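PDB 3DDE: TENA/THI-4 protein, Domain of Unknown Function with a Heme Oxygenase-like Fold from Shewanella denitrificans OS217, which is of unknown function but adopts an all-helical, heme oxygenase-like fold and may have oxidoreductase activity. Local coordinates for residues H29-G34 / K38-I43; Y44-Y49 / S93-I98. One frame throughout, in Å; residues are numbered along the deposited sequence.

How the contacts relate
Both contacts draw on helix 38-52, contact 1 on its first turns and contact 2 on the turns that follow. Their centres lie about 13 Å apart. In contact 1 the helix meets its chain neighbour, helix 26-32; in contact 2 it pairs with helix 88-97, after more than forty intervening residues. The two also touch directly, for the Tyr41 ring of contact 1 packs on Ile98 of contact 2, with Tyr41 CD2 3.6 Å from Ile98 CD1. The centres of contacts 1 and 2 lie about 17 and 14 Å from the centre of the chain, on the same side. Neither segment pair meets another subunit, so both contacts belong to the fold of the single chain.

Contact 1. Residues H29-G34 / K38-I43; sequences HEVLDG and KALYAI
Glu30 begins the contact by laying the aliphatic part of its side chain across Leu40. Its CG swings to the far side from the backbone N (chi1 176°) and comes within 4.1 Å of Leu40 CD2. A bend at the next bond then turns the carboxylate away from the leucine, so the residue offers carbon to its apolar neighbour while keeping its charge at a partly exposed place. Trp218 of helix 193-223 also touches this side chain.

Val31, the next residue, is buried. Its CG2 methyl stands 4.2 Å from the same Leu40 CD2, so that a single methyl of the leucine serves two successive residues of helix 26-32. A compact, branched side chain suits this place, because Val31 also packs on Val150, Ala153 and Ile154 of helix 144-157. Leu40 points at the other helix and needs its full length to get there: even the nearest backbones, those of Val31 and Leu40, are 9.1 Å apart between CA atoms. Tyr221 of helix 193-223 adds further cover to the leucine.

Farther along, the helix is brought to an end. Asp33 N still makes a regular helical bond to His29 O. Gly34 N reaches back to Val31 O, one of the two bonds of the Schellman motif that ends the helix; its other mark is the positive phi of Gly34, where a CB would press against the preceding carbonyl oxygen and a residue without a side chain fits. Asp33 and Gly34 are each modelled in two conformers, so these details hold for one of them and are less certain.

The 77 Å² buried here is small. This is a helix-loop-helix connection in the heme oxygenase-like helical fold, where one leucine methyl makes the direct touch between the two segments.

Contact 2. Residues Y44-Y49 / S93-I98; sequences YMTETY and SDIASI
Met45, present as selenomethionine, has CG beside its backbone N (chi1 -70°) and bends again at both following bonds, which carries its CE methyl round to Asp94; Ile95 instead runs out extended (chi2 167°), sending CD1 to Thr46. These groups join two nearly antiparallel helices of the heme oxygenase-like bundle, whose short segments run at 159° with axes 9.9 Å apart.

Ile95 fills the middle of the interface. Its CG1 lies 3.6 Å from Met45 CB, and the CA atoms of these two residues, at 6.8 Å, are the nearest across the pair. A long apolar branch is apt here, for it can lie over the methionine's CB and still reach the next residue, while Phe100 and Val105 cover it from outside the pair. The flexible Met45 chain can fold to fit beside Phe167 and Phe168 of helix 166-189.

Asp94 receives the CE methyl of Met45 3.8 Å from its OD2, the two side chains lying obliquely to each other. That is van der Waals contact; the polar work of the buried carboxylate lies elsewhere. OD1 accepts from Lys166 N and OD2 from Phe167 N, so both oxygens are tied to the beginning of helix 166-189, and a short acid is well placed to reach these amides.

Thr46 crosses Ile95 at about a right angle. Its hydroxyl is hydrogen-bonded to Ala42 O, one turn back in its own helix, and the same Thr46 OG1 rests 3.5 Å from the terminal methyl, Ile95 CD1.

Contact 1. Residues H29-G34 / K38-I43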
# COMPACT_ATOMS: atom_id res chain seq x y z
N HIS A 29 5.56 -12.45 -37.33
CA HIS A 29 5.71 -12.89 -38.72
C HIS A 29 5.91 -11.67 -39.62
O HIS A 29 6.74 -11.70 -40.51
CB HIS A 29 4.55 -13.72 -39.27
CG HIS A 29 4.09 -14.81 -38.35
ND1 HIS A 29 2.86 -15.42 -38.49
CD2 HIS A 29 4.64 -15.32 -37.22
CE1 HIS A 29 2.70 -16.31 -37.52
NE2 HIS A 29 3.76 -16.25 -36.73
N GLU A 30 5.14 -10.61 -39.38
CA GLU A 30 5.26 -9.38 -40.15
C GLU A 30 6.71 -8.89 -40.14
O GLU A 30 7.26 -8.49 -41.18
CB GLU A 30 4.32 -8.31 -39.56
CG GLU A 30 4.37 -6.93 -40.20
CD GLU A 30 3.69 -6.83 -41.55
OE1 GLU A 30 3.23 -7.86 -42.09
OE2 GLU A 30 3.61 -5.70 -42.08
N VAL A 31 7.33 -8.94 -38.96
CA VAL A 31 8.72 -8.51 -38.80
C VAL A 31 9.70 -9.43 -39.54
O VAL A 31 10.52 -8.96 -40.35
CB VAL A 31 9.12 -8.43 -37.29
CG1 VAL A 31 10.59 -8.08 -37.13
CG2 VAL A 31 8.25 -7.42 -36.55
N LEU A 32 9.61 -10.74 -39.29
CA LEU A 32 10.53 -11.70 -39.92
C LEU A 32 10.45 -11.78 -41.45
O LEU A 32 11.46 -12.05 -42.12
CB LEU A 32 10.35 -13.10 -39.30
CG LEU A 32 10.63 -13.25 -37.80
CD1 LEU A 32 10.49 -14.70 -37.39
CD2 LEU A 32 12.00 -12.74 -37.41
N ASP A 33 9.28 -11.44 -42.01
CA ASP A 33 9.11 -11.39 -43.46
C ASP A 33 9.90 -10.21 -44.03
O ASP A 33 10.21 -10.18 -45.22
CB ASP A 33 7.63 -11.26 -43.84
CG ASP A 33 6.79 -12.44 -43.40
OD1 ASP A 33 7.33 -13.34 -42.70
OD2 ASP A 33 5.59 -12.48 -43.73
N GLY A 34 10.22 -9.24 -43.18
CA GLY A 34 10.98 -8.06 -43.58
C GLY A 34 10.07 -6.89 -43.89
O GLY A 34 10.46 -5.95 -44.58
N LYS A 38 8.49 1.94 -39.47
CA LYS A 38 8.83 2.82 -38.35
C LYS A 38 7.66 2.86 -37.35
O LYS A 38 7.86 2.71 -36.14
CB LYS A 38 9.17 4.22 -38.86
N ALA A 39 6.45 3.03 -37.88
CA ALA A 39 5.23 3.10 -37.07
C ALA A 39 5.03 1.85 -36.21
O ALA A 39 4.68 1.95 -35.03
CB ALA A 39 4.01 3.31 -37.96
N LEU A 40 5.25 0.68 -36.80
CA LEU A 40 5.12 -0.58 -36.06
C LEU A 40 6.12 -0.65 -34.91
O LEU A 40 5.77 -1.01 -33.79
CB LEU A 40 5.31 -1.78 -36.98
CG LEU A 40 5.19 -3.17 -36.34
CD1 LEU A 40 3.79 -3.34 -35.75
CD2 LEU A 40 5.50 -4.28 -37.33
N TYR A 41 7.37 -0.28 -35.19
CA TYR A 41 8.42 -0.31 -34.18
C TYR A 41 8.11 0.68 -33.05
O TYR A 41 8.28 0.35 -31.88
CB TYR A 41 9.77 -0.06 -34.85
CG TYR A 41 10.95 -0.09 -33.92
CD1 TYR A 41 11.26 -1.24 -33.19
CD2 TYR A 41 11.79 1.02 -33.78
CE1 TYR A 41 12.35 -1.27 -32.32
CE2 TYR A 41 12.88 0.99 -32.93
CZ TYR A 41 13.16 -0.16 -32.20
OH TYR A 41 14.24 -0.19 -31.35
N ALA A 42 7.61 1.86 -33.40
CA ALA A 42 7.24 2.88 -32.41
C ALA A 42 6.09 2.41 -31.51
O ALA A 42 6.17 2.53 -30.29
CB ALA A 42 6.85 4.16 -33.11
N ILE A 43 5.01 1.92 -32.11
CA ILE A 43 3.85 1.42 -31.37
C ILE A 43 4.29 0.41 -30.31
O ILE A 43 3.96 0.54 -29.13
CB ILE A 43 2.81 0.75 -32.30
CG1 ILE A 43 2.11 1.82 -33.15
CG2 ILE A 43 1.79 -0.05 -31.48
CD1 ILE A 43 1.26 1.26 -34.29

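Contact 2. Residues Y44-Y49 / S93-I98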
# COMPACT_ATOMS: atom_id res chain seq x y z
N TYR A 44 5.09 -0.56 -30.75
CA TYR A 44 5.66 -1.54 -29.86
C TYR A 44 6.64 -0.98 -28.80
O TYR A 44 6.60 -1.42 -27.65
CB TYR A 44 6.35 -2.64 -30.65
CG TYR A 44 7.21 -3.51 -29.78
CD1 TYR A 44 6.68 -4.57 -29.03
CD2 TYR A 44 8.57 -3.25 -29.67
CE1 TYR A 44 7.50 -5.34 -28.21
CE2 TYR A 44 9.39 -3.99 -28.86
CZ TYR A 44 8.86 -5.04 -28.16
OH TYR A 44 9.75 -5.74 -27.39
N MSE A 45 7.53 -0.06 -29.17
CA MSE A 45 8.51 0.51 -28.21
C MSE A 45 7.80 1.39 -27.18
O MSE A 45 8.25 1.52 -26.03
CB MSE A 45 9.62 1.29 -28.93
CG MSE A 45 10.64 0.47 -29.75
SE MSE A 45 11.61 -1.01 -28.70
CE MSE A 45 12.27 0.10 -27.19
N THR A 46 6.67 1.98 -27.59
CA THR A 46 5.86 2.79 -26.68
C THR A 46 5.30 1.93 -25.56
O THR A 46 5.34 2.34 -24.40
CB THR A 46 4.73 3.50 -27.43
OG1 THR A 46 5.31 4.37 -28.42
CG2 THR A 46 3.87 4.32 -26.49
N GLU A 47 4.79 0.73 -25.88
CA GLU A 47 4.26 -0.15 -24.83
C GLU A 47 5.37 -0.70 -23.94
O GLU A 47 5.17 -0.93 -22.74
CB GLU A 47 3.42 -1.30 -25.39
CG GLU A 47 2.18 -0.83 -26.12
CD GLU A 47 1.42 0.21 -25.34
OE1 GLU A 47 0.90 -0.14 -24.25
OE2 GLU A 47 1.35 1.37 -25.81
N THR A 48 6.53 -0.94 -24.54
CA THR A 48 7.68 -1.40 -23.77
C THR A 48 8.05 -0.34 -22.76
O THR A 48 8.35 -0.65 -21.60
CB THR A 48 8.86 -1.74 -24.68
OG1 THR A 48 8.46 -2.80 -25.56
CG2 THR A 48 10.07 -2.20 -23.87
N TYR A 49 8.00 0.92 -23.20
CA TYR A 49 8.28 2.07 -22.36
C TYR A 49 7.33 2.11 -21.17
O TYR A 49 7.78 2.33 -20.04
CB TYR A 49 8.18 3.38 -23.15
CG TYR A 49 7.95 4.59 -22.27
CD1 TYR A 49 9.02 5.28 -21.68
CD2 TYR A 49 6.66 5.03 -22.00
CE1 TYR A 49 8.79 6.37 -20.86
CE2 TYR A 49 6.42 6.12 -21.19
CZ TYR A 49 7.47 6.78 -20.61
OH TYR A 49 7.17 7.85 -19.80
N SER A 93 14.30 6.94 -25.97
CA SER A 93 15.41 7.41 -26.78
C SER A 93 15.41 6.76 -28.16
O SER A 93 15.70 7.40 -29.16
CB SER A 93 16.74 7.14 -26.06
OG SER A 93 17.86 7.57 -26.84
N ASP A 94 15.09 5.47 -28.21
CA ASP A 94 14.99 4.74 -29.47
C ASP A 94 13.86 5.29 -30.35
O ASP A 94 14.00 5.37 -31.58
CB ASP A 94 14.75 3.25 -29.21
CG ASP A 94 15.92 2.56 -28.55
OD1 ASP A 94 17.06 3.07 -28.63
OD2 ASP A 94 15.69 1.47 -27.96
N ILE A 95 12.75 5.66 -29.72
CA ILE A 95 11.59 6.21 -30.43
C ILE A 95 11.94 7.57 -31.03
O ILE A 95 11.53 7.88 -32.15
CB ILE A 95 10.33 6.31 -29.51
CG1 ILE A 95 9.81 4.90 -29.16
CG2 ILE A 95 9.21 7.11 -30.19
CD1 ILE A 95 8.78 4.85 -28.04
N ALA A 96 12.72 8.35 -30.29
CA ALA A 96 13.19 9.66 -30.75
C ALA A 96 14.21 9.51 -31.89
O ALA A 96 14.26 10.32 -32.84
CB ALA A 96 13.79 10.44 -29.59
N SER A 97 15.00 8.44 -31.82
CA SER A 97 16.03 8.15 -32.82
C SER A 97 15.47 7.80 -34.20
O SER A 97 16.20 7.90 -35.18
CB SER A 97 16.96 7.03 -32.33
OG SER A 97 17.77 7.51 -31.14
N ILE A 98 14.20 7.36 -34.28
CA ILE A 98 13.58 7.07 -35.58
C ILE A 98 12.64 8.20 -36.05
O ILE A 98 11.76 7.99 -36.89
CB ILE A 98 12.91 5.69 -35.65
CG1 ILE A 98 11.79 5.55 -34.61
CG2 ILE A 98 13.96 4.61 -35.48
CD1 ILE A 98 10.94 4.34 -34.84